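Local coordinates for tryptophan synthase alpha-subunit (Pyrococcus furiosus, PDB 1GEQ), which catalyses the aldol cleavage of indoleglycerol phosphate to indole and glyceraldehyde 3-phosphate in the last step of tryptophan biosynthesis, at residues G14-Q19 and K230-T235; R185-C190 and G213-V218; V196-S201 and V207-E212. All blocks are in the same frame, centred on the assembly; numbering follows the deposited sequence.

Interaction 1: residues G14-Q19 and K230-T235; sequences GDPDKQ and KGREAT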
ATOM      1  N   GLY A  14       6.417  11.574  -3.413  1.00 27.68           N
ATOM      2  CA  GLY A  14       7.090  12.830  -3.114  1.00 29.33           C
ATOM      3  C   GLY A  14       8.166  12.775  -2.048  1.00 29.98           C
ATOM      4  O   GLY A  14       8.611  13.815  -1.561  1.00 32.42           O
ATOM      5  N   ASP A  15       8.598  11.571  -1.685  1.00 29.35           N
ATOM      6  CA  ASP A  15       9.637  11.403  -0.664  1.00 28.34           C
ATOM      7  C   ASP A  15      10.919  10.855  -1.293  1.00 28.89           C
ATOM      8  O   ASP A  15      10.995   9.666  -1.604  1.00 29.18           O
ATOM      9  CB  ASP A  15       9.142  10.436   0.422  1.00 28.13           C
ATOM     10  CG  ASP A  15      10.177  10.181   1.506  1.00 27.77           C
ATOM     11  OD1 ASP A  15      10.011   9.195   2.253  1.00 31.02           O
ATOM     12  OD2 ASP A  15      11.146  10.958   1.624  1.00 25.20           O
ATOM     13  N   PRO A  16      11.955  11.698  -1.465  1.00 30.37           N
ATOM     14  CA  PRO A  16      12.101  13.129  -1.152  1.00 30.55           C
ATOM     15  C   PRO A  16      11.464  14.093  -2.155  1.00 32.33           C
ATOM     16  O   PRO A  16      11.252  15.268  -1.846  1.00 34.43           O
ATOM     17  CB  PRO A  16      13.614  13.302  -1.091  1.00 29.57           C
ATOM     18  CG  PRO A  16      14.059  12.421  -2.210  1.00 30.34           C
ATOM     19  CD  PRO A  16      13.241  11.156  -1.952  1.00 29.53           C
ATOM     20  N   ASP A  17      11.193  13.609  -3.363  1.00 32.15           N
ATOM     21  CA  ASP A  17      10.573  14.427  -4.403  1.00 33.13           C
ATOM     22  C   ASP A  17       9.886  13.526  -5.431  1.00 31.56           C
ATOM     23  O   ASP A  17      10.178  12.337  -5.504  1.00 29.49           O
ATOM     24  CB  ASP A  17      11.621  15.348  -5.062  1.00 33.39           C
ATOM     25  CG  ASP A  17      12.873  14.612  -5.496  1.00 33.86           C
ATOM     26  OD1 ASP A  17      12.813  13.837  -6.471  1.00 36.62           O
ATOM     27  OD2 ASP A  17      13.926  14.811  -4.858  1.00 37.13           O
ATOM     28  N   LYS A  18       8.974  14.089  -6.222  1.00 31.99           N
ATOM     29  CA  LYS A  18       8.229  13.294  -7.196  1.00 33.55           C
ATOM     30  C   LYS A  18       9.083  12.558  -8.224  1.00 34.22           C
ATOM     31  O   LYS A  18       8.718  11.465  -8.660  1.00 31.06           O
ATOM     32  CB  LYS A  18       7.190  14.160  -7.916  1.00 34.93           C
ATOM     33  CG  LYS A  18       7.760  15.182  -8.880  1.00 39.91           C
ATOM     34  CD  LYS A  18       6.642  15.887  -9.642  1.00 42.59           C
ATOM     35  CE  LYS A  18       7.218  16.752 -10.755  1.00 44.09           C
ATOM     36  NZ  LYS A  18       6.153  17.452 -11.520  1.00 48.23           N
ATOM     37  N   GLN A  19      10.212  13.147  -8.604  1.00 33.21           N
ATOM     38  CA  GLN A  19      11.088  12.510  -9.580  1.00 34.47           C
ATOM     39  C   GLN A  19      11.801  11.302  -8.981  1.00 32.15           C
ATOM     40  O   GLN A  19      11.965  10.274  -9.639  1.00 31.44           O
ATOM     41  CB  GLN A  19      12.123  13.508 -10.106  1.00 39.61           C
ATOM     42  CG  GLN A  19      12.955  12.955 -11.248  1.00 46.17           C
ATOM     43  CD  GLN A  19      12.112  12.646 -12.476  1.00 52.84           C
ATOM     44  OE1 GLN A  19      12.209  11.563 -13.059  1.00 55.62           O
ATOM     45  NE2 GLN A  19      11.280  13.603 -12.876  1.00 56.22           N
ATOM     46  N   LYS A 230      19.122   7.848   2.764  1.00 34.40           N
ATOM     47  CA  LYS A 230      19.895   8.104   1.548  1.00 32.15           C
ATOM     48  C   LYS A 230      19.279   9.118   0.596  1.00 31.40           C
ATOM     49  O   LYS A 230      19.928   9.561  -0.354  1.00 32.76           O
ATOM     50  CB  LYS A 230      20.112   6.794   0.788  1.00 32.12           C
ATOM     51  CG  LYS A 230      20.783   5.699   1.591  1.00 34.48           C
ATOM     52  CD  LYS A 230      22.219   6.056   1.927  1.00 37.31           C
ATOM     53  CE  LYS A 230      22.928   4.883   2.580  1.00 39.28           C
ATOM     54  NZ  LYS A 230      24.380   5.161   2.754  1.00 41.82           N
ATOM     55  N   GLY A 231      18.026   9.475   0.833  1.00 32.48           N
ATOM     56  CA  GLY A 231      17.367  10.431  -0.036  1.00 32.51           C
ATOM     57  C   GLY A 231      17.368  10.011  -1.498  1.00 34.70           C
ATOM     58  O   GLY A 231      17.108   8.849  -1.826  1.00 33.10           O
ATOM     59  N   ARG A 232      17.671  10.960  -2.377  1.00 37.31           N
ATOM     60  CA  ARG A 232      17.700  10.710  -3.817  1.00 39.60           C
ATOM     61  C   ARG A 232      18.636   9.584  -4.242  1.00 38.23           C
ATOM     62  O   ARG A 232      18.470   9.005  -5.313  1.00 39.15           O
ATOM     63  CB  ARG A 232      18.085  11.998  -4.540  1.00 45.17           C
ATOM     64  CG  ARG A 232      17.263  13.195  -4.107  1.00 54.46           C
ATOM     65  CD  ARG A 232      17.783  14.453  -4.762  1.00 62.06           C
ATOM     66  NE  ARG A 232      17.537  14.441  -6.197  1.00 69.19           N
ATOM     67  CZ  ARG A 232      16.598  15.168  -6.793  1.00 73.38           C
ATOM     68  NH1 ARG A 232      15.826  15.970  -6.072  1.00 76.02           N
ATOM     69  NH2 ARG A 232      16.427  15.091  -8.106  1.00 75.61           N
ATOM     70  N   GLU A 233      19.614   9.272  -3.400  1.00 37.36           N
ATOM     71  CA  GLU A 233      20.593   8.221  -3.688  1.00 38.52           C
ATOM     72  C   GLU A 233      20.222   6.847  -3.114  1.00 35.76           C
ATOM     73  O   GLU A 233      21.077   5.970  -2.989  1.00 35.38           O
ATOM     74  CB  GLU A 233      21.953   8.623  -3.121  1.00 43.95           C
ATOM     75  CG  GLU A 233      22.611   9.807  -3.803  1.00 52.74           C
ATOM     76  CD  GLU A 233      23.133   9.461  -5.182  1.00 57.92           C
ATOM     77  OE1 GLU A 233      22.365   9.570  -6.163  1.00 61.22           O
ATOM     78  OE2 GLU A 233      24.314   9.065  -5.281  1.00 63.30           O
ATOM     79  N   ALA A 234      18.955   6.658  -2.777  1.00 32.18           N
ATOM     80  CA  ALA A 234      18.490   5.404  -2.186  1.00 30.77           C
ATOM     81  C   ALA A 234      18.322   4.231  -3.154  1.00 29.22           C
ATOM     82  O   ALA A 234      18.417   3.066  -2.759  1.00 29.04           O
ATOM     83  CB  ALA A 234      17.170   5.660  -1.444  1.00 27.61           C
ATOM     84  N   THR A 235      18.088   4.550  -4.422  1.00 30.06           N
ATOM     85  CA  THR A 235      17.857   3.546  -5.461  1.00 31.46           C
ATOM     86  C   THR A 235      18.602   2.218  -5.332  1.00 31.38           C
ATOM     87  O   THR A 235      17.985   1.164  -5.172  1.00 31.03           O
ATOM     88  CB  THR A 235      18.158   4.135  -6.845  1.00 29.31           C
ATOM     89  OG1 THR A 235      17.487   5.391  -6.977  1.00 31.66           O
ATOM     90  CG2 THR A 235      17.660   3.203  -7.941  1.00 32.28           C
TER
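Pro-16 and Arg-232 make the close apolar part of this surface contact, with Pro-16 CG 3.8 Å from Arg-232 CG. The same ring carbon lies 4.2 Å from the carbonyl carbon of Gly-231. A cis peptide bond precedes Pro-16, and the proline ring also packs on Phe-24 and Ile-227, so this side is backed by helices 18-28 and 221-230. The other side faces solvent: there the exposed Arg-232 is held by one short ionic approach, its side chain turning at CG-CD (chi3 68°) to bring the guanidinium back across the Asp-17 carboxylate. Asp-17 OD2 and Arg-232 NH1 form a salt bridge at 2.5 Å, while OD1 lies over one guanidinium face. The two planes are 38° apart, which argues against a coplanar two-pronged pairing. The Asp-17 side chain also caps helix 18-28, accepting from a backbone N in its first turn, and OD1 bonds Ser-20 OG as well. With an alanine in place of this aspartate, Arg-232 would probably lose its charge partner and the first turn of helix 18-28 its side-chain cap. The carboxylate's negative charge probably pairs well with both the guanidinium and the positive N-terminal end of the helix dipole.

Interaction 2: residues R185-C190 and G213-V218; sequences RAKRIC and GANGVV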
ATOM      1  N   ARG A 185      -6.706 -16.330  10.887  1.00 19.17           N
ATOM      2  CA  ARG A 185      -8.140 -16.071  10.856  1.00 20.07           C
ATOM      3  C   ARG A 185      -8.580 -15.600   9.475  1.00 19.48           C
ATOM      4  O   ARG A 185      -9.593 -16.057   8.942  1.00 18.05           O
ATOM      5  CB  ARG A 185      -8.505 -15.012  11.919  1.00 22.35           C
ATOM      6  CG  ARG A 185      -8.673 -15.581  13.325  1.00 28.66           C
ATOM      7  CD  ARG A 185      -8.458 -14.531  14.404  1.00 29.30           C
ATOM      8  NE  ARG A 185      -9.112 -13.266  14.097  1.00 35.10           N
ATOM      9  CZ  ARG A 185      -8.600 -12.077  14.386  1.00 34.62           C
ATOM     10  NH1 ARG A 185      -7.426 -11.982  14.984  1.00 42.34           N
ATOM     11  NH2 ARG A 185      -9.261 -10.980  14.079  1.00 37.90           N
ATOM     12  N   ALA A 186      -7.816 -14.683   8.891  1.00 18.13           N
ATOM     13  CA  ALA A 186      -8.163 -14.156   7.578  1.00 18.92           C
ATOM     14  C   ALA A 186      -8.208 -15.233   6.483  1.00 16.60           C
ATOM     15  O   ALA A 186      -9.132 -15.257   5.681  1.00 19.98           O
ATOM     16  CB  ALA A 186      -7.187 -13.053   7.188  1.00 17.54           C
ATOM     17  N   LYS A 187      -7.215 -16.117   6.461  1.00 19.22           N
ATOM     18  CA  LYS A 187      -7.157 -17.171   5.447  1.00 21.02           C
ATOM     19  C   LYS A 187      -8.330 -18.139   5.594  1.00 22.56           C
ATOM     20  O   LYS A 187      -8.698 -18.820   4.643  1.00 24.45           O
ATOM     21  CB  LYS A 187      -5.832 -17.942   5.532  1.00 21.29           C
ATOM     22  CG  LYS A 187      -4.579 -17.104   5.240  1.00 21.06           C
ATOM     23  CD  LYS A 187      -4.754 -16.208   4.002  1.00 22.29           C
ATOM     24  CE  LYS A 187      -5.282 -16.980   2.795  1.00 24.29           C
ATOM     25  NZ  LYS A 187      -4.256 -17.731   2.037  1.00 23.17           N
ATOM     26  N   ARG A 188      -8.929 -18.167   6.776  1.00 23.27           N
ATOM     27  CA  ARG A 188     -10.058 -19.046   7.044  1.00 26.42           C
ATOM     28  C   ARG A 188     -11.372 -18.428   6.580  1.00 24.80           C
ATOM     29  O   ARG A 188     -12.357 -19.124   6.348  1.00 25.27           O
ATOM     30  CB  ARG A 188     -10.146 -19.313   8.547  1.00 32.29           C
ATOM     31  CG  ARG A 188     -11.096 -20.422   8.929  1.00 40.79           C
ATOM     32  CD  ARG A 188     -11.305 -20.453  10.435  1.00 45.37           C
ATOM     33  NE  ARG A 188     -12.369 -19.547  10.848  1.00 49.56           N
ATOM     34  CZ  ARG A 188     -12.220 -18.544  11.707  1.00 50.21           C
ATOM     35  NH1 ARG A 188     -11.038 -18.304  12.256  1.00 51.17           N
ATOM     36  NH2 ARG A 188     -13.262 -17.787  12.026  1.00 51.78           N
ATOM     37  N   ILE A 189     -11.366 -17.113   6.433  1.00 23.19           N
ATOM     38  CA  ILE A 189     -12.567 -16.386   6.056  1.00 22.91           C
ATOM     39  C   ILE A 189     -12.611 -15.767   4.671  1.00 21.71           C
ATOM     40  O   ILE A 189     -13.624 -15.866   3.983  1.00 21.08           O
ATOM     41  CB  ILE A 189     -12.827 -15.251   7.077  1.00 25.41           C
ATOM     42  CG1 ILE A 189     -13.050 -15.849   8.463  1.00 25.69           C
ATOM     43  CG2 ILE A 189     -14.031 -14.400   6.650  1.00 24.76           C
ATOM     44  CD1 ILE A 189     -13.153 -14.810   9.570  1.00 26.13           C
ATOM     45  N   CYS A 190     -11.521 -15.117   4.273  1.00 18.12           N
ATOM     46  CA  CYS A 190     -11.489 -14.412   3.004  1.00 16.77           C
ATOM     47  C   CYS A 190     -11.391 -15.222   1.722  1.00 17.04           C
ATOM     48  O   CYS A 190     -10.615 -16.161   1.627  1.00 16.44           O
ATOM     49  CB  CYS A 190     -10.339 -13.410   3.007  1.00 19.73           C
ATOM     50  SG  CYS A 190     -10.378 -12.309   4.424  1.00 16.67           S
ATOM     51  N   GLY A 213       0.458 -18.698   4.651  1.00 27.06           N
ATOM     52  CA  GLY A 213      -0.680 -18.377   3.808  1.00 24.48           C
ATOM     53  C   GLY A 213      -0.851 -16.994   3.208  1.00 23.42           C
ATOM     54  O   GLY A 213      -1.816 -16.770   2.484  1.00 23.90           O
ATOM     55  N   ALA A 214       0.050 -16.059   3.488  1.00 19.33           N
ATOM     56  CA  ALA A 214      -0.094 -14.724   2.909  1.00 19.14           C
ATOM     57  C   ALA A 214       0.114 -14.803   1.391  1.00 16.71           C
ATOM     58  O   ALA A 214       1.114 -15.334   0.936  1.00 18.94           O
ATOM     59  CB  ALA A 214       0.940 -13.762   3.525  1.00 17.27           C
ATOM     60  N   ASN A 215      -0.826 -14.271   0.617  1.00 14.93           N
ATOM     61  CA  ASN A 215      -0.695 -14.295  -0.836  1.00 16.11           C
ATOM     62  C   ASN A 215       0.361 -13.283  -1.254  1.00 17.31           C
ATOM     63  O   ASN A 215       1.064 -13.475  -2.251  1.00 16.46           O
ATOM     64  CB  ASN A 215      -2.025 -13.953  -1.503  1.00 14.57           C
ATOM     65  CG  ASN A 215      -3.148 -14.896  -1.086  1.00 16.70           C
ATOM     66  OD1 ASN A 215      -3.865 -14.636  -0.122  1.00 15.27           O
ATOM     67  ND2 ASN A 215      -3.293 -15.999  -1.809  1.00 17.29           N
ATOM     68  N   GLY A 216       0.490 -12.215  -0.469  1.00 15.60           N
ATOM     69  CA  GLY A 216       1.468 -11.185  -0.779  1.00 16.15           C
ATOM     70  C   GLY A 216       2.003 -10.544   0.493  1.00 16.23           C
ATOM     71  O   GLY A 216       1.307 -10.484   1.503  1.00 14.59           O
ATOM     72  N   VAL A 217       3.247 -10.079   0.431  1.00 17.74           N
ATOM     73  CA  VAL A 217       3.886  -9.442   1.575  1.00 16.72           C
ATOM     74  C   VAL A 217       4.293  -8.017   1.197  1.00 16.99           C
ATOM     75  O   VAL A 217       5.065  -7.803   0.257  1.00 18.87           O
ATOM     76  CB  VAL A 217       5.138 -10.239   2.034  1.00 21.11           C
ATOM     77  CG1 VAL A 217       5.768  -9.578   3.276  1.00 21.08           C
ATOM     78  CG2 VAL A 217       4.744 -11.685   2.358  1.00 19.83           C
ATOM     79  N   VAL A 218       3.741  -7.039   1.907  1.00 17.88           N
ATOM     80  CA  VAL A 218       4.064  -5.641   1.646  1.00 16.81           C
ATOM     81  C   VAL A 218       5.362  -5.302   2.382  1.00 19.26           C
ATOM     82  O   VAL A 218       5.606  -5.789   3.484  1.00 18.42           O
ATOM     83  CB  VAL A 218       2.922  -4.705   2.129  1.00 18.07           C
ATOM     84  CG1 VAL A 218       3.349  -3.238   2.027  1.00 18.99           C
ATOM     85  CG2 VAL A 218       1.679  -4.933   1.279  1.00 17.75           C
TER
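Lys-187 NZ donates a hydrogen bond to Gly-213 O at 2.7 Å, the one hydrogen bond between the two segments. The nitrogen lies in the carbonyl plane, on a lone pair, with a C=O...N angle of 139°. Reaching it takes a curled chain: Lys-187 bends at chi2, chi3 and chi4 (the last -82°) instead of running out straight. The curl brings its methylenes alongside the same acceptor, Lys-187 CD being 3.4 Å and CE 3.5 Å from Gly-213 O.

Gly-213 is the C-prime residue of a Schellman motif that ends helix 203-211, with Gly-213 N bonded to Leu-210 O and Ala-214 N to Leu-209 O. Its positive phi (106°) is one reason for a glycine; a modelled CB is another, since it would stand 3.1 Å from Lys-187 CG. In this TIM barrel the lysine therefore ties the last turn of helix 177-189 to the turn leading into strand 216-219. Its positive charge, beside the C-terminal end of helix 203-211, is probably favourable to the helix dipole.

Asn-215 approaches more loosely, OD1 lying 3.8 Å from Lys-187 NZ. The amide of Asn-215 is engaged elsewhere: OD1 accepts from Val-194 N, and ND2 donates to Asp-4 OD2.

Interaction 3: residues V196-S201 and V207-E212; sequences VGFGVS and VSLLKE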
ATOM      1  N   VAL A 196      -0.065  -8.806   3.597  1.00 15.83           N
ATOM      2  CA  VAL A 196       0.207  -8.394   4.972  1.00 15.43           C
ATOM      3  C   VAL A 196       1.299  -7.327   5.053  1.00 15.73           C
ATOM      4  O   VAL A 196       2.281  -7.364   4.311  1.00 15.14           O
ATOM      5  CB  VAL A 196       0.658  -9.592   5.841  1.00 15.08           C
ATOM      6  CG1 VAL A 196      -0.442 -10.655   5.890  1.00 14.65           C
ATOM      7  CG2 VAL A 196       1.957 -10.190   5.268  1.00 14.11           C
ATOM      8  N   GLY A 197       1.093  -6.371   5.958  1.00 17.21           N
ATOM      9  CA  GLY A 197       2.061  -5.308   6.178  1.00 17.22           C
ATOM     10  C   GLY A 197       2.310  -5.350   7.668  1.00 17.68           C
ATOM     11  O   GLY A 197       1.687  -4.613   8.440  1.00 18.92           O
ATOM     12  N   PHE A 198       3.196  -6.252   8.075  1.00 15.41           N
ATOM     13  CA  PHE A 198       3.500  -6.448   9.481  1.00 19.86           C
ATOM     14  C   PHE A 198       4.859  -5.905   9.916  1.00 21.31           C
ATOM     15  O   PHE A 198       5.343  -6.260  10.989  1.00 22.79           O
ATOM     16  CB  PHE A 198       3.432  -7.945   9.804  1.00 17.52           C
ATOM     17  CG  PHE A 198       2.051  -8.559   9.662  1.00 15.94           C
ATOM     18  CD1 PHE A 198       1.909  -9.942   9.586  1.00 17.97           C
ATOM     19  CD2 PHE A 198       0.901  -7.772   9.672  1.00 17.47           C
ATOM     20  CE1 PHE A 198       0.645 -10.532   9.535  1.00 19.53           C
ATOM     21  CE2 PHE A 198      -0.362  -8.347   9.619  1.00 16.30           C
ATOM     22  CZ  PHE A 198      -0.493  -9.733   9.551  1.00 21.50           C
ATOM     23  N   GLY A 199       5.481  -5.077   9.079  1.00 20.60           N
ATOM     24  CA  GLY A 199       6.773  -4.507   9.429  1.00 22.46           C
ATOM     25  C   GLY A 199       7.931  -5.452   9.169  1.00 25.06           C
ATOM     26  O   GLY A 199       8.834  -5.595   9.992  1.00 24.88           O
ATOM     27  N   VAL A 200       7.891  -6.105   8.013  1.00 23.76           N
ATOM     28  CA  VAL A 200       8.928  -7.040   7.608  1.00 24.52           C
ATOM     29  C   VAL A 200      10.274  -6.323   7.479  1.00 24.79           C
ATOM     30  O   VAL A 200      10.330  -5.199   6.988  1.00 26.65           O
ATOM     31  CB  VAL A 200       8.541  -7.685   6.258  1.00 26.84           C
ATOM     32  CG1 VAL A 200       9.745  -8.338   5.609  1.00 30.16           C
ATOM     33  CG2 VAL A 200       7.427  -8.697   6.487  1.00 27.79           C
ATOM     34  N   SER A 201      11.349  -6.969   7.917  1.00 23.07           N
ATOM     35  CA  SER A 201      12.684  -6.364   7.833  1.00 26.72           C
ATOM     36  C   SER A 201      13.761  -7.390   7.481  1.00 27.26           C
ATOM     37  O   SER A 201      14.895  -7.025   7.173  1.00 31.92           O
ATOM     38  CB  SER A 201      13.048  -5.673   9.157  1.00 23.94           C
ATOM     39  OG  SER A 201      13.174  -6.611  10.210  1.00 25.35           O
ATOM     40  N   VAL A 207       9.670 -15.490   4.396  1.00 22.17           N
ATOM     41  CA  VAL A 207       9.502 -16.939   4.308  1.00 24.32           C
ATOM     42  C   VAL A 207       8.389 -17.427   5.238  1.00 25.89           C
ATOM     43  O   VAL A 207       7.514 -18.196   4.835  1.00 24.50           O
ATOM     44  CB  VAL A 207      10.821 -17.667   4.662  1.00 26.80           C
ATOM     45  CG1 VAL A 207      10.611 -19.175   4.650  1.00 28.44           C
ATOM     46  CG2 VAL A 207      11.910 -17.269   3.669  1.00 27.73           C
ATOM     47  N   SER A 208       8.428 -16.977   6.485  1.00 24.33           N
ATOM     48  CA  SER A 208       7.426 -17.358   7.473  1.00 24.35           C
ATOM     49  C   SER A 208       6.009 -16.936   7.080  1.00 23.56           C
ATOM     50  O   SER A 208       5.069 -17.734   7.158  1.00 22.60           O
ATOM     51  CB  SER A 208       7.771 -16.740   8.827  1.00 25.44           C
ATOM     52  OG  SER A 208       6.701 -16.916   9.737  1.00 29.92           O
ATOM     53  N   LEU A 209       5.855 -15.683   6.659  1.00 19.67           N
ATOM     54  CA  LEU A 209       4.541 -15.180   6.286  1.00 21.73           C
ATOM     55  C   LEU A 209       3.952 -15.892   5.068  1.00 21.98           C
ATOM     56  O   LEU A 209       2.766 -16.199   5.042  1.00 20.93           O
ATOM     57  CB  LEU A 209       4.606 -13.669   6.063  1.00 20.00           C
ATOM     58  CG  LEU A 209       4.900 -12.916   7.378  1.00 21.53           C
ATOM     59  CD1 LEU A 209       5.205 -11.452   7.090  1.00 20.37           C
ATOM     60  CD2 LEU A 209       3.713 -13.050   8.314  1.00 17.91           C
ATOM     61  N   LEU A 210       4.773 -16.168   4.062  1.00 22.94           N
ATOM     62  CA  LEU A 210       4.269 -16.871   2.891  1.00 23.88           C
ATOM     63  C   LEU A 210       3.889 -18.292   3.299  1.00 25.22           C
ATOM     64  O   LEU A 210       2.859 -18.806   2.882  1.00 22.67           O
ATOM     65  CB  LEU A 210       5.334 -16.890   1.782  1.00 25.11           C
ATOM     66  CG  LEU A 210       5.563 -15.531   1.101  1.00 23.13           C
ATOM     67  CD1 LEU A 210       6.637 -15.656   0.027  1.00 23.64           C
ATOM     68  CD2 LEU A 210       4.252 -15.045   0.492  1.00 25.23           C
ATOM     69  N   LYS A 211       4.712 -18.911   4.140  1.00 28.10           N
ATOM     70  CA  LYS A 211       4.442 -20.271   4.589  1.00 30.75           C
ATOM     71  C   LYS A 211       3.116 -20.349   5.349  1.00 31.27           C
ATOM     72  O   LYS A 211       2.425 -21.371   5.311  1.00 28.87           O
ATOM     73  CB  LYS A 211       5.597 -20.766   5.468  1.00 37.17           C
ATOM     74  CG  LYS A 211       5.535 -22.247   5.811  1.00 45.18           C
ATOM     75  CD  LYS A 211       6.857 -22.748   6.403  1.00 52.58           C
ATOM     76  CE  LYS A 211       7.233 -22.016   7.687  1.00 55.61           C
ATOM     77  NZ  LYS A 211       8.458 -22.596   8.320  1.00 60.83           N
ATOM     78  N   GLU A 212       2.754 -19.263   6.029  1.00 29.22           N
ATOM     79  CA  GLU A 212       1.512 -19.211   6.792  1.00 29.60           C
ATOM     80  C   GLU A 212       0.290 -18.821   5.964  1.00 28.41           C
ATOM     81  O   GLU A 212      -0.786 -18.609   6.512  1.00 29.24           O
ATOM     82  CB  GLU A 212       1.650 -18.249   7.975  1.00 32.76           C
ATOM     83  CG  GLU A 212       2.586 -18.758   9.046  1.00 41.04           C
ATOM     84  CD  GLU A 212       2.045 -19.995   9.736  1.00 44.61           C
ATOM     85  OE1 GLU A 212       2.847 -20.900  10.043  1.00 47.21           O
ATOM     86  OE2 GLU A 212       0.820 -20.054   9.972  1.00 46.78           O
TER
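Leu-209 reaches from helix 203-211 toward Val-196, Phe-198 and Val-200, joining the first two elements of the beta-alpha-beta unit made by strand 194-197, this helix and strand 216-219 in the TIM barrel. All four side chains are buried, and Leu-209 supplies 82 of the 144 Å² buried between the segments. With CG anti to its own carbonyl carbon and CD1 extended from CA, the leucine points its two methyls at different partners.

CD1 is the branch that meets the valines. It approaches Val-200 CG2 to 3.6 Å and Val-196 CG2 to 3.9 Å, so one methyl bridges the strand end and the loop after it. The two valines are rotated differently, chi1 being -61° in Val-196 and 163° in Val-200, and from their separate backbone positions these rotations turn each CG2 onto Leu-209 CD1. The Val-200 and Leu-209 side chains run alongside each other, pointing opposite ways, while Val-196 meets the leucine at a slant.

Phe-198 is held from two directions. Its chi1 of -65° sets CG anti to the carbonyl carbon, which lays the ring against Val-196 and brings CD1 toward Leu-209. Val-196 CB sits over the centre of one ring face, 3.7 Å above the plane, whereas the leucine comes to the edge, near the ring plane. Around this cluster, helix 177-189 adds Tyr-180 against Leu-209, Leu-183 against Val-196 and Ala-179 against Phe-198; Val-217 of strand 216-219 meets Val-200. The Val-196 side chain is about 9 Å from that of the active-site Glu-36, near the catalytic region but not touching that residue. At the aromatic edge, Leu-209 CD2 is 3.8 Å from Phe-198 CD1 and 4.2 Å from CE1.

In the fold
From the N terminus, the chain leaves the first barrel strand through 14-19, and interaction 1 closes on 230-235, some 210 residues later, joining the turn before helix 18-28 to the loop between helices 221-230 and 235-246, after the eighth strand. Within that long loop, interaction 2 closes a shorter one from helix 177-189 to the turn leading into strand 216-219. Interaction 3 closes the shortest, from the end of strand 194-197 to helix 203-211, and lies inside the span of interaction 2; none cross. Interactions 2 and 3 touch through neighbouring strands, with Val-218 N 2.8 Å from Val-196 O in a probable hydrogen bond. Interaction 1 lies across the chain's centre from interaction 2, their centres about 32 Å apart.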